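Local coordinates for 4-oxalocrotonate decarboxylase NahK (Pseudomonas putida, PDB 5D2K), which catalyses the metal-assisted decarboxylation of (3E)-2-oxohex-3-enedioate to 2-oxopent-4-enoate and CO2, a step in naphthalene degradation, at residues 118-123 with 139-144; 178-183 with 259-264; 109-114 with 246-251. The protein carries 1 engineered substitution. All coordinates share one frame; numbering follows the deposited sequence. Where two conformers were deposited one is given.

Contact 1 of 3, residues 118-123 with 139-144; sequences SVVTKA and IDYVIP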
ATOM      1  N   SER A 118      -7.339  -5.418   4.974  1.00  9.70           N
ATOM      2  CA  SER A 118      -6.498  -4.794   5.984  1.00  8.48           C
ATOM      3  C   SER A 118      -6.778  -5.362   7.355  1.00 10.42           C
ATOM      4  O   SER A 118      -7.837  -5.949   7.592  1.00  9.53           O
ATOM      5  CB  SER A 118      -6.718  -3.282   6.024  1.00 10.28           C
ATOM      6  OG  SER A 118      -6.477  -2.711   4.761  1.00  9.84           O
ATOM      7  N   VAL A 119      -5.822  -5.162   8.255  1.00  9.79           N
ATOM      8  CA  VAL A 119      -5.998  -5.528   9.659  1.00  9.92           C
ATOM      9  C   VAL A 119      -5.659  -4.341  10.538  1.00  9.75           C
ATOM     10  O   VAL A 119      -4.917  -3.445  10.130  1.00 10.60           O
ATOM     11  CB  VAL A 119      -5.113  -6.741  10.082  1.00 10.70           C
ATOM     12  CG1 VAL A 119      -5.478  -7.979   9.276  1.00 11.53           C
ATOM     13  CG2 VAL A 119      -3.620  -6.412   9.943  1.00 11.29           C
ATOM     14  N   VAL A 120      -6.234  -4.320  11.736  1.00  8.02           N
ATOM     15  CA  VAL A 120      -5.793  -3.405  12.785  1.00  7.62           C
ATOM     16  C   VAL A 120      -5.249  -4.256  13.912  1.00  9.25           C
ATOM     17  O   VAL A 120      -5.892  -5.210  14.325  1.00  9.48           O
ATOM     18  CB  VAL A 120      -6.946  -2.491  13.278  1.00  9.60           C
ATOM     19  CG1 VAL A 120      -6.555  -1.750  14.549  1.00 11.01           C
ATOM     20  CG2 VAL A 120      -7.302  -1.485  12.195  1.00 14.40           C
ATOM     21  N   THR A 121      -4.050  -3.935  14.391  1.00 10.10           N
ATOM     22  CA  THR A 121      -3.425  -4.740  15.436  1.00  9.85           C
ATOM     23  C   THR A 121      -3.807  -4.244  16.827  1.00 11.79           C
ATOM     24  O   THR A 121      -4.193  -3.089  16.987  1.00 10.85           O
ATOM     25  CB  THR A 121      -1.889  -4.733  15.323  1.00 10.86           C
ATOM     26  OG1 THR A 121      -1.378  -3.423  15.636  1.00  9.88           O
ATOM     27  CG2 THR A 121      -1.453  -5.136  13.919  1.00 10.07           C
ATOM     28  N   LYS A 122      -3.677  -5.119  17.826  1.00 10.72           N
ATOM     29  CA  LYS A 122      -3.920  -4.722  19.222  1.00 12.28           C
ATOM     30  C   LYS A 122      -2.756  -5.053  20.161  1.00 12.88           C
ATOM     31  O   LYS A 122      -2.879  -4.916  21.375  1.00 14.01           O
ATOM     32  CB  LYS A 122      -5.209  -5.363  19.757  1.00 11.31           C
ATOM     33  CG  LYS A 122      -5.289  -6.879  19.624  1.00 13.56           C
ATOM     34  CD  LYS A 122      -6.591  -7.387  20.236  1.00 14.41           C
ATOM     35  CE  LYS A 122      -6.769  -8.871  20.015  1.00 20.19           C
ATOM     36  NZ  LYS A 122      -7.989  -9.358  20.733  1.00 26.67           N
ATOM     37  N   ALA A 123      -1.636  -5.487  19.591  1.00 13.74           N
ATOM     38  CA  ALA A 123      -0.417  -5.753  20.348  1.00 11.70           C
ATOM     39  C   ALA A 123       0.772  -5.499  19.446  1.00 12.20           C
ATOM     40  O   ALA A 123       0.664  -5.673  18.239  1.00 12.56           O
ATOM     41  CB  ALA A 123      -0.400  -7.187  20.860  1.00 14.88           C
ATOM     42  N   ILE A 139      -3.909  -9.562  16.022  1.00 10.79           N
ATOM     43  CA  ILE A 139      -4.930  -8.984  15.145  1.00 11.74           C
ATOM     44  C   ILE A 139      -6.216  -8.679  15.905  1.00 13.08           C
ATOM     45  O   ILE A 139      -6.816  -9.569  16.517  1.00 16.77           O
ATOM     46  CB  ILE A 139      -5.263  -9.917  13.968  1.00 11.55           C
ATOM     47  CG1 ILE A 139      -3.986 -10.276  13.194  1.00 11.00           C
ATOM     48  CG2 ILE A 139      -6.299  -9.255  13.042  1.00 11.19           C
ATOM     49  CD1 ILE A 139      -3.166  -9.066  12.756  1.00 10.65           C
ATOM     50  N   ASP A 140      -6.642  -7.423  15.848  1.00 10.87           N
ATOM     51  CA  ASP A 140      -7.866  -6.972  16.513  1.00  9.20           C
ATOM     52  C   ASP A 140      -9.070  -7.247  15.623  1.00 13.21           C
ATOM     53  O   ASP A 140      -9.997  -7.956  16.016  1.00 19.25           O
ATOM     54  CB  ASP A 140      -7.742  -5.472  16.836  1.00 12.10           C
ATOM     55  CG  ASP A 140      -8.712  -5.003  17.906  1.00 17.59           C
ATOM     56  OD1 ASP A 140      -9.631  -5.763  18.265  1.00 18.12           O
ATOM     57  OD2 ASP A 140      -8.536  -3.858  18.378  1.00 17.89           O
ATOM     58  N   TYR A 141      -9.047  -6.706  14.413  1.00 10.26           N
ATOM     59  CA  TYR A 141     -10.130  -6.942  13.460  1.00 11.01           C
ATOM     60  C   TYR A 141      -9.640  -6.693  12.031  1.00 10.43           C
ATOM     61  O   TYR A 141      -8.504  -6.251  11.814  1.00 10.47           O
ATOM     62  CB  TYR A 141     -11.349  -6.065  13.788  1.00 13.10           C
ATOM     63  CG  TYR A 141     -11.070  -4.577  13.873  1.00 12.65           C
ATOM     64  CD1 TYR A 141     -10.591  -4.002  15.050  1.00 10.78           C
ATOM     65  CD2 TYR A 141     -11.309  -3.745  12.788  1.00 11.53           C
ATOM     66  CE1 TYR A 141     -10.336  -2.638  15.134  1.00 11.74           C
ATOM     67  CE2 TYR A 141     -11.061  -2.376  12.859  1.00 11.74           C
ATOM     68  CZ  TYR A 141     -10.576  -1.835  14.035  1.00 14.21           C
ATOM     69  OH  TYR A 141     -10.330  -0.482  14.103  1.00 13.45           O
ATOM     70  N   VAL A 142     -10.493  -7.005  11.062  1.00 10.30           N
ATOM     71  CA  VAL A 142     -10.135  -6.893   9.653  1.00 10.90           C
ATOM     72  C   VAL A 142     -11.024  -5.851   8.968  1.00 12.04           C
ATOM     73  O   VAL A 142     -12.152  -5.621   9.410  1.00 13.05           O
ATOM     74  CB  VAL A 142     -10.248  -8.255   8.947  1.00 13.64           C
ATOM     75  CG1 VAL A 142      -9.519  -9.324   9.772  1.00 15.37           C
ATOM     76  CG2 VAL A 142     -11.707  -8.628   8.732  1.00 16.37           C
ATOM     77  N   ILE A 143     -10.492  -5.217   7.919  1.00  9.61           N
ATOM     78  CA  ILE A 143     -11.168  -4.128   7.213  0.56 11.36           C
ATOM     79  C   ILE A 143     -11.044  -4.264   5.699  1.00 10.76           C
ATOM     80  O   ILE A 143      -9.943  -4.139   5.164  1.00 10.63           O
ATOM     81  CB  ILE A 143     -10.586  -2.756   7.616  0.56 12.10           C
ATOM     82  CG1 ILE A 143     -10.783  -2.499   9.114  0.56 11.17           C
ATOM     83  CG2 ILE A 143     -11.208  -1.636   6.792  0.56 12.78           C
ATOM     84  CD1 ILE A 143     -10.115  -1.226   9.585  0.56 14.69           C
ATOM     85  N   PRO A 144     -12.171  -4.513   5.002  1.00  9.06           N
ATOM     86  CA  PRO A 144     -12.131  -4.478   3.531  1.00  9.95           C
ATOM     87  C   PRO A 144     -11.629  -3.120   3.055  1.00 10.67           C
ATOM     88  O   PRO A 144     -12.127  -2.100   3.529  1.00  9.51           O
ATOM     89  CB  PRO A 144     -13.589  -4.708   3.135  1.00  9.22           C
ATOM     90  CG  PRO A 144     -14.126  -5.582   4.248  1.00  8.94           C
ATOM     91  CD  PRO A 144     -13.482  -4.970   5.501  1.00 10.10           C
TER
HETATM   92  O   HOH W   1      -6.504  -2.062  18.273  1.00 16.48           O
HETATM   93  O   HOH W   2     -10.522  -8.454  18.722  1.00 33.01           O
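Val-120 packs against one face of the Tyr-141 ring, the two side chains lying side by side and pointing the same way. This is a CH-pi contact: Val-120 CB stands 4.0 Å from the ring centroid, 21° off the normal and offset toward the rim. The branch CG2 of Val-120 reaches Tyr-141 OH at 3.7 Å and also meets Ile-143 CD1 at 3.8 Å. A chi1 of 55° sets Tyr-141 CG between its own N and carbonyl carbon, which brings the ring over toward Val-120. An alanine in place of Tyr-141 would probably deprive Val-120 of its aromatic neighbour and open a gap beside both of its methyls. The strands are antiparallel, and their pairing is broken by a classic beta bulge: Asp-140 and Tyr-141 both face Val-120, whose O accepts a bond from Asp-140 N at 2.8 Å and a weak one from Tyr-141 N at 3.5 Å. Across the sheet from the tyrosine, Val-119 and Ile-139 cross at about a right angle, CG2 of the valine meeting CD1 of the isoleucine at 3.9 Å; helix 213-225 covers this side. Beyond the bulge the extended Lys-122 chain passes across Asp-140, with CE 3.6 Å from Ile-139 O. One water donates to both Thr-121 O and Asp-140 OD2, the latter at 2.7 Å.

Contact 2 of 3, residues 178-183 with 259-264; sequences RMASLE and QGLGSV
The guanidinium of Arg-178 lies oblique to Gly-260 O, to which the nearest arginine atom is CD at 4.1 Å, and what leads up to it packs on another flat group, the peptide between Leu-261 and Gly-262. CG and CD of Arg-178 both lie over one face of that peptide, CD standing 3.8 Å from Leu-261 C almost directly above it. The turn about the CG-CD bond (chi3 71°) carries NE off from these two carbons. Arg-178 N also approaches from the same face: it donates to Leu-261 O at 2.8 Å, well out of the carbonyl plane. This is the one hydrogen bond between the two segments, and it ties the start of 178-183 to the turn at Leu-261. The Leu-261 side chain runs alongside the Arg-178 backbone, with CD2 3.6 Å from Arg-178 O and 4.4 Å from Ala-180 CB. Val-185 touches both Leu-261 and Ala-180; the leucine is buried although the contact lies at the surface. Gly-262 passes beneath the arginine with a positive phi of 74°; a side chain there would point at Arg-178 CG. Gly-260 has a positive phi as well. Both glycines lie in the turn joining strands 253-258 and 263-268, an antiparallel hairpin whose end is marked by a classic beta bulge in which Leu-261 and Gly-262 both face Tyr-258.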
ATOM      1  N   ARG A 178     -17.979  -4.708   5.979  1.00 12.04           N
ATOM      2  CA  ARG A 178     -18.087  -5.097   7.384  1.00 13.02           C
ATOM      3  C   ARG A 178     -16.724  -5.379   8.025  1.00 13.94           C
ATOM      4  O   ARG A 178     -15.943  -6.165   7.485  1.00 17.74           O
ATOM      5  CB  ARG A 178     -19.006  -6.318   7.495  1.00 16.94           C
ATOM      6  CG  ARG A 178     -20.368  -6.081   6.840  1.00 23.83           C
ATOM      7  CD  ARG A 178     -21.178  -7.363   6.657  1.00 34.13           C
ATOM      8  NE  ARG A 178     -21.680  -7.889   7.922  1.00 38.42           N
ATOM      9  CZ  ARG A 178     -22.928  -7.745   8.352  1.00 36.77           C
ATOM     10  NH1 ARG A 178     -23.815  -7.084   7.614  1.00 32.40           N
ATOM     11  NH2 ARG A 178     -23.291  -8.264   9.518  1.00 34.27           N
ATOM     12  N   MET A 179     -16.474  -4.768   9.183  0.53 15.25           N
ATOM     13  CA  MET A 179     -15.153  -4.777   9.821  0.53 17.06           C
ATOM     14  C   MET A 179     -15.116  -5.680  11.055  0.53 18.97           C
ATOM     15  O   MET A 179     -15.320  -5.212  12.177  0.53 21.21           O
ATOM     16  CB  MET A 179     -14.741  -3.344  10.195  0.53 14.25           C
ATOM     17  CG  MET A 179     -14.727  -2.358   9.012  0.53 12.21           C
ATOM     18  SD  MET A 179     -14.094  -0.683   9.333  0.53 14.62           S
ATOM     19  CE  MET A 179     -14.536   0.142   7.801  0.53 16.83           C
ATOM     20  N   ALA A 180     -14.838  -6.970  10.845  1.00 16.59           N
ATOM     21  CA  ALA A 180     -15.047  -7.987  11.872  1.00 18.79           C
ATOM     22  C   ALA A 180     -13.792  -8.596  12.508  1.00 14.20           C
ATOM     23  O   ALA A 180     -12.691  -8.511  11.978  1.00 12.45           O
ATOM     24  CB  ALA A 180     -15.883  -9.099  11.284  1.00 20.34           C
ATOM     25  N   SER A 181     -13.993  -9.229  13.659  1.00 17.01           N
ATOM     26  CA  SER A 181     -12.936  -9.960  14.355  1.00 15.43           C
ATOM     27  C   SER A 181     -12.315 -11.045  13.486  1.00 16.28           C
ATOM     28  O   SER A 181     -12.990 -11.669  12.678  1.00 15.88           O
ATOM     29  CB  SER A 181     -13.492 -10.592  15.632  1.00 20.35           C
ATOM     30  OG  SER A 181     -13.965  -9.592  16.517  1.00 31.33           O
ATOM     31  N   LEU A 182     -11.019 -11.272  13.670  1.00 15.54           N
ATOM     32  CA  LEU A 182     -10.319 -12.265  12.870  1.00 16.09           C
ATOM     33  C   LEU A 182     -10.925 -13.667  12.962  1.00 16.94           C
ATOM     34  O   LEU A 182     -10.987 -14.382  11.968  1.00 19.13           O
ATOM     35  CB  LEU A 182      -8.840 -12.316  13.270  1.00 18.00           C
ATOM     36  CG  LEU A 182      -7.982 -13.327  12.509  1.00 17.42           C
ATOM     37  CD1 LEU A 182      -7.997 -13.054  10.993  1.00 15.93           C
ATOM     38  CD2 LEU A 182      -6.564 -13.316  13.057  1.00 15.91           C
ATOM     39  N   GLU A 183     -11.410 -14.079  14.128  1.00 18.89           N
ATOM     40  CA  GLU A 183     -11.908 -15.442  14.289  0.50 19.91           C
ATOM     41  C   GLU A 183     -13.153 -15.707  13.440  1.00 21.73           C
ATOM     42  O   GLU A 183     -13.507 -16.857  13.178  1.00 22.68           O
ATOM     43  CB  GLU A 183     -12.208 -15.735  15.759  0.50 24.12           C
ATOM     44  CG  GLU A 183     -13.460 -15.064  16.288  0.50 24.10           C
ATOM     45  CD  GLU A 183     -13.715 -15.397  17.746  0.50 24.84           C
ATOM     46  OE1 GLU A 183     -12.969 -16.233  18.303  0.50 22.05           O
ATOM     47  OE2 GLU A 183     -14.656 -14.825  18.335  0.50 23.53           O
ATOM     48  N   GLN A 259     -16.541 -11.482   0.160  1.00 11.72           N
ATOM     49  CA  GLN A 259     -17.324 -12.634   0.605  1.00 13.09           C
ATOM     50  C   GLN A 259     -17.691 -12.552   2.089  1.00 13.21           C
ATOM     51  O   GLN A 259     -16.814 -12.555   2.959  1.00 15.52           O
ATOM     52  CB  GLN A 259     -16.544 -13.909   0.311  1.00 13.86           C
ATOM     53  CG  GLN A 259     -17.290 -15.181   0.662  1.00 13.72           C
ATOM     54  CD  GLN A 259     -16.364 -16.358   0.742  1.00 16.60           C
ATOM     55  OE1 GLN A 259     -15.147 -16.195   0.802  1.00 14.98           O
ATOM     56  NE2 GLN A 259     -16.931 -17.563   0.762  1.00 15.01           N
ATOM     57  N   GLY A 260     -18.992 -12.429   2.363  1.00 14.71           N
ATOM     58  CA  GLY A 260     -19.491 -12.371   3.729  1.00 17.27           C
ATOM     59  C   GLY A 260     -19.245 -11.077   4.488  1.00 19.87           C
ATOM     60  O   GLY A 260     -19.587 -10.972   5.671  1.00 18.57           O
ATOM     61  N   LEU A 261     -18.650 -10.091   3.824  1.00 14.49           N
ATOM     62  CA  LEU A 261     -18.282  -8.834   4.476  1.00 13.99           C
ATOM     63  C   LEU A 261     -18.776  -7.605   3.718  1.00 14.53           C
ATOM     64  O   LEU A 261     -18.224  -6.520   3.869  1.00 16.01           O
ATOM     65  CB  LEU A 261     -16.758  -8.735   4.641  1.00 12.43           C
ATOM     66  CG  LEU A 261     -16.077  -9.767   5.541  1.00 13.59           C
ATOM     67  CD1 LEU A 261     -14.563  -9.546   5.502  1.00 16.00           C
ATOM     68  CD2 LEU A 261     -16.607  -9.690   6.963  1.00 15.94           C
ATOM     69  N   GLY A 262     -19.814  -7.764   2.907  1.00 12.84           N
ATOM     70  CA  GLY A 262     -20.377  -6.605   2.229  1.00 14.53           C
ATOM     71  C   GLY A 262     -19.506  -6.098   1.093  1.00 13.82           C
ATOM     72  O   GLY A 262     -18.814  -6.869   0.432  1.00 14.47           O
ATOM     73  N   SER A 263     -19.533  -4.790   0.860  1.00 13.52           N
ATOM     74  CA  SER A 263     -18.817  -4.231  -0.275  1.00 10.99           C
ATOM     75  C   SER A 263     -18.234  -2.866   0.037  1.00 13.24           C
ATOM     76  O   SER A 263     -18.697  -2.182   0.941  1.00 12.26           O
ATOM     77  CB  SER A 263     -19.737  -4.121  -1.498  1.00 16.27           C
ATOM     78  OG  SER A 263     -20.838  -3.273  -1.225  1.00 17.72           O
ATOM     79  N   VAL A 264     -17.206  -2.502  -0.726  1.00 11.37           N
ATOM     80  CA  VAL A 264     -16.577  -1.184  -0.683  1.00 12.29           C
ATOM     81  C   VAL A 264     -16.825  -0.495  -2.015  1.00 11.82           C
ATOM     82  O   VAL A 264     -16.608  -1.097  -3.067  1.00 13.56           O
ATOM     83  CB  VAL A 264     -15.051  -1.286  -0.433  1.00  9.82           C
ATOM     84  CG1 VAL A 264     -14.416   0.101  -0.354  1.00 11.66           C
ATOM     85  CG2 VAL A 264     -14.765  -2.095   0.827  1.00 12.71           C
TER

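Contact 3 of 3, residues 109-114 with 246-251; sequences IHPKIE and VPVAPG. With MG (magnesium ion), chain C; OOG (2-oxoadipic acid), chain D.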
ATOM      1  N   ILE A 109      -2.366  11.326 -10.945  1.00 11.91           N
ATOM      2  CA  ILE A 109      -1.601  11.356 -12.190  1.00 12.40           C
ATOM      3  C   ILE A 109      -2.120  10.325 -13.189  1.00 13.30           C
ATOM      4  O   ILE A 109      -2.509  10.669 -14.315  1.00 15.73           O
ATOM      5  CB  ILE A 109      -0.109  11.108 -11.911  1.00 11.65           C
ATOM      6  CG1 ILE A 109       0.449  12.214 -11.009  1.00 11.05           C
ATOM      7  CG2 ILE A 109       0.680  11.047 -13.213  1.00 13.96           C
ATOM      8  CD1 ILE A 109       1.732  11.833 -10.288  1.00 14.02           C
ATOM      9  N   HIS A 110      -2.131   9.059 -12.777  1.00 11.48           N
ATOM     10  CA  HIS A 110      -2.622   7.958 -13.610  1.00 11.39           C
ATOM     11  C   HIS A 110      -3.029   6.795 -12.703  1.00 12.45           C
ATOM     12  O   HIS A 110      -2.374   5.740 -12.680  1.00 14.76           O
ATOM     13  CB  HIS A 110      -1.569   7.510 -14.645  1.00 14.04           C
ATOM     14  CG  HIS A 110      -0.162   7.449 -14.123  1.00 17.71           C
ATOM     15  ND1 HIS A 110       0.938   7.562 -14.949  1.00 22.48           N
ATOM     16  CD2 HIS A 110       0.330   7.279 -12.869  1.00 18.82           C
ATOM     17  CE1 HIS A 110       2.043   7.465 -14.232  1.00 18.62           C
ATOM     18  NE2 HIS A 110       1.700   7.299 -12.966  1.00 22.34           N
ATOM     19  N   PRO A 111      -4.114   6.989 -11.945  1.00 11.06           N
ATOM     20  CA  PRO A 111      -4.454   6.091 -10.838  1.00 10.68           C
ATOM     21  C   PRO A 111      -5.039   4.745 -11.246  1.00 11.90           C
ATOM     22  O   PRO A 111      -5.677   4.606 -12.294  1.00 12.13           O
ATOM     23  CB  PRO A 111      -5.500   6.892 -10.057  1.00 11.00           C
ATOM     24  CG  PRO A 111      -6.169   7.726 -11.108  1.00 11.82           C
ATOM     25  CD  PRO A 111      -5.034   8.140 -12.008  1.00 12.56           C
ATOM     26  N   LYS A 112      -4.782   3.762 -10.386  1.00 11.88           N
ATOM     27  CA  LYS A 112      -5.334   2.419 -10.503  0.50 10.67           C
ATOM     28  C   LYS A 112      -5.888   2.006  -9.149  1.00 10.72           C
ATOM     29  O   LYS A 112      -5.422   2.501  -8.122  1.00 11.18           O
ATOM     30  CB  LYS A 112      -4.273   1.401 -10.927  0.50 11.70           C
ATOM     31  CG  LYS A 112      -3.561   1.677 -12.237  0.50 14.85           C
ATOM     32  CD  LYS A 112      -2.547   0.564 -12.499  0.50 17.80           C
ATOM     33  CE  LYS A 112      -1.650   0.884 -13.684  0.50 23.80           C
ATOM     34  NZ  LYS A 112      -2.428   0.999 -14.942  0.50 23.41           N
ATOM     35  N   ILE A 113      -6.850   1.086  -9.141  1.00  9.48           N
ATOM     36  CA  ILE A 113      -7.338   0.549  -7.871  1.00  9.20           C
ATOM     37  C   ILE A 113      -6.963  -0.916  -7.694  1.00 11.99           C
ATOM     38  O   ILE A 113      -6.841  -1.659  -8.666  1.00 12.87           O
ATOM     39  CB  ILE A 113      -8.866   0.681  -7.697  1.00 11.88           C
ATOM     40  CG1 ILE A 113      -9.614  -0.009  -8.841  1.00 11.86           C
ATOM     41  CG2 ILE A 113      -9.271   2.145  -7.562  1.00 13.46           C
ATOM     42  CD1 ILE A 113     -11.065  -0.295  -8.497  1.00 18.17           C
ATOM     43  N   GLU A 114      -6.791  -1.294  -6.429  1.00 11.19           N
ATOM     44  CA  GLU A 114      -6.469  -2.661  -5.998  1.00 12.73           C
ATOM     45  C   GLU A 114      -7.418  -3.070  -4.885  1.00 12.18           C
ATOM     46  O   GLU A 114      -7.709  -2.277  -3.989  1.00 13.15           O
ATOM     47  CB  GLU A 114      -5.027  -2.761  -5.455  1.00 20.65           C
ATOM     48  CG  GLU A 114      -3.935  -2.190  -6.327  1.00 24.11           C
ATOM     49  CD  GLU A 114      -2.556  -2.225  -5.660  1.00 22.64           C
ATOM     50  OE1 GLU A 114      -2.416  -1.833  -4.481  1.00 15.38           O
ATOM     51  OE2 GLU A 114      -1.596  -2.627  -6.334  1.00 32.94           O
ATOM     52  N   VAL A 246      -6.416  -1.937 -11.557  1.00 13.59           N
ATOM     53  CA  VAL A 246      -7.278  -1.539 -12.671  1.00 11.06           C
ATOM     54  C   VAL A 246      -7.330  -0.017 -12.774  1.00 12.34           C
ATOM     55  O   VAL A 246      -7.589   0.660 -11.786  1.00 12.82           O
ATOM     56  CB  VAL A 246      -8.689  -2.101 -12.479  1.00 12.55           C
ATOM     57  CG1 VAL A 246      -9.675  -1.501 -13.474  1.00 19.73           C
ATOM     58  CG2 VAL A 246      -8.667  -3.637 -12.563  1.00 16.00           C
ATOM     59  N   PRO A 247      -7.087   0.535 -13.975  1.00 11.93           N
ATOM     60  CA  PRO A 247      -7.109   1.998 -14.104  1.00 11.62           C
ATOM     61  C   PRO A 247      -8.503   2.601 -13.836  1.00 12.46           C
ATOM     62  O   PRO A 247      -9.540   1.972 -14.097  1.00 13.05           O
ATOM     63  CB  PRO A 247      -6.671   2.233 -15.557  1.00 15.13           C
ATOM     64  CG  PRO A 247      -6.947   0.955 -16.260  1.00 22.52           C
ATOM     65  CD  PRO A 247      -6.804  -0.146 -15.252  1.00 14.95           C
ATOM     66  N   VAL A 248      -8.514   3.797 -13.252  1.00 12.70           N
ATOM     67  CA  VAL A 248      -9.758   4.526 -13.018  1.00  9.43           C
ATOM     68  C   VAL A 248      -9.615   5.948 -13.549  1.00 13.32           C
ATOM     69  O   VAL A 248      -8.501   6.480 -13.653  1.00 15.41           O
ATOM     70  CB  VAL A 248     -10.155   4.559 -11.523  1.00 12.06           C
ATOM     71  CG1 VAL A 248     -10.659   3.182 -11.080  1.00 14.98           C
ATOM     72  CG2 VAL A 248      -8.983   5.043 -10.666  1.00 13.37           C
ATOM     73  N   ALA A 249     -10.750   6.551 -13.882  1.00 14.28           N
ATOM     74  CA  ALA A 249     -10.780   7.859 -14.524  1.00 14.24           C
ATOM     75  C   ALA A 249     -12.081   8.575 -14.171  1.00 12.07           C
ATOM     76  O   ALA A 249     -13.031   7.942 -13.696  1.00 14.32           O
ATOM     77  CB  ALA A 249     -10.635   7.697 -16.046  1.00 15.81           C
ATOM     78  N   PRO A 250     -12.134   9.905 -14.390  1.00 15.10           N
ATOM     79  CA  PRO A 250     -13.370  10.629 -14.070  1.00 16.23           C
ATOM     80  C   PRO A 250     -14.610   9.988 -14.676  1.00 14.38           C
ATOM     81  O   PRO A 250     -14.592   9.594 -15.849  1.00 18.88           O
ATOM     82  CB  PRO A 250     -13.119  12.018 -14.671  1.00 16.12           C
ATOM     83  CG  PRO A 250     -11.642  12.188 -14.562  1.00 18.61           C
ATOM     84  CD  PRO A 250     -11.075  10.818 -14.857  1.00 16.72           C
ATOM     85  N   GLY A 251     -15.660   9.861 -13.876  1.00 15.93           N
ATOM     86  CA  GLY A 251     -16.893   9.237 -14.323  1.00 16.60           C
ATOM     87  C   GLY A 251     -17.048   7.779 -13.920  1.00 16.75           C
ATOM     88  O   GLY A 251     -18.157   7.239 -13.940  1.00 17.79           O
TER
HETATM   89 MG    MG C 301      -1.644  -2.044  -2.536  1.00 12.55          MG
HETATM   90  C2  OOG D 302       3.414  -0.508  -6.106  1.00 22.99           C
HETATM   91  C3  OOG D 302       2.311  -0.670  -5.074  1.00 26.41           C
HETATM   92  C4  OOG D 302       2.097  -2.132  -4.740  1.00 22.44           C
HETATM   93  C6  OOG D 302       0.224  -3.704  -3.835  1.00 17.49           C
HETATM   94  O4  OOG D 302      -0.807  -3.863  -3.141  1.00 16.59           O
HETATM   95  O3  OOG D 302       0.718  -4.663  -4.481  1.00 20.41           O
HETATM   96  C5  OOG D 302       0.857  -2.336  -3.899  1.00 16.99           C
HETATM   97  C1  OOG D 302       2.816  -0.395  -7.494  1.00 30.42           C
HETATM   98  O1  OOG D 302       2.960   0.661  -8.176  1.00 26.12           O
HETATM   99  O2  OOG D 302       2.177  -1.371  -7.969  1.00 31.38           O
HETATM  100  O5  OOG D 302       0.339  -1.443  -3.264  1.00 13.72           O
HETATM  101  O   HOH W   3      -0.947  -2.472  -0.613  1.00 12.84           O
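Ile-113 N donates to Val-246 O at 2.8 Å, and Lys-112 CA adds a CA-H...O contact to the same oxygen at 3.1 Å. Ile-113 O takes the return bond from Val-246 N, its donor in the carbonyl plane, which completes the antiparallel hydrogen-bonded pair. Two residues along, Pro-111 O receives Val-248 N at 3.1 Å with Pro-247 CA close by; Pro-247, having no N-H, sits at the non-hydrogen-bonded position opposite Lys-112. The side chains interlock around Val-248. Its CG1 meets Ile-113 CG2 at 3.9 Å, the two groups crossing at about a right angle, while CG2 leans on Pro-111 CG at the same separation. With chi1 at -73°, the two valine methyls are split between these neighbours. Ile-254 and Met-194 of the adjacent sheet close over this apolar patch. Lys-112, on the other face, makes a cation-pi contact with Phe-156. Glu-114, which follows Ile-113, faces away from 246-251 and reaches the active site, where its OE1 binds magnesium at 2.1 Å and its OE2 forms a salt bridge with Lys-77. Glu-116, Glu-147 and a water also bind the metal, and 2-oxoadipate, a saturated analogue of the substrate, chelates it through carboxylate O4 and keto O5, the latter at 2.2 Å. In the substrate, whose double bond conjugates the two ends, the magnesium-bound carbonyl would probably take up the electrons released on loss of the distant carboxylate, consistent with a metal-assisted decarboxylation.

How the contacts relate
Contacts 1 and 3 share strand 112-121 but lie at opposite ends, centres 27 Å apart: strand 246-247 pairs near its start, while strand 139-149 runs beside it throughout and forms contact 1 at the far end. Glu-114, in contact 3, and Glu-116, between the two contacts, lie on this strand and Glu-147 on strand 139-149, so the pairing places all three magnesium-binding glutamates. Contact 2, centred 11 Å from contact 1, brings 178-183, bonded to strand 139-149 probably through Val-142 N and Ala-180 O (2.8 Å), against the hairpin of the five-stranded sheet. Along the chain contact 1 falls between the segments of contact 3 and closes before contact 2 opens; those of contacts 2 and 3 alternate.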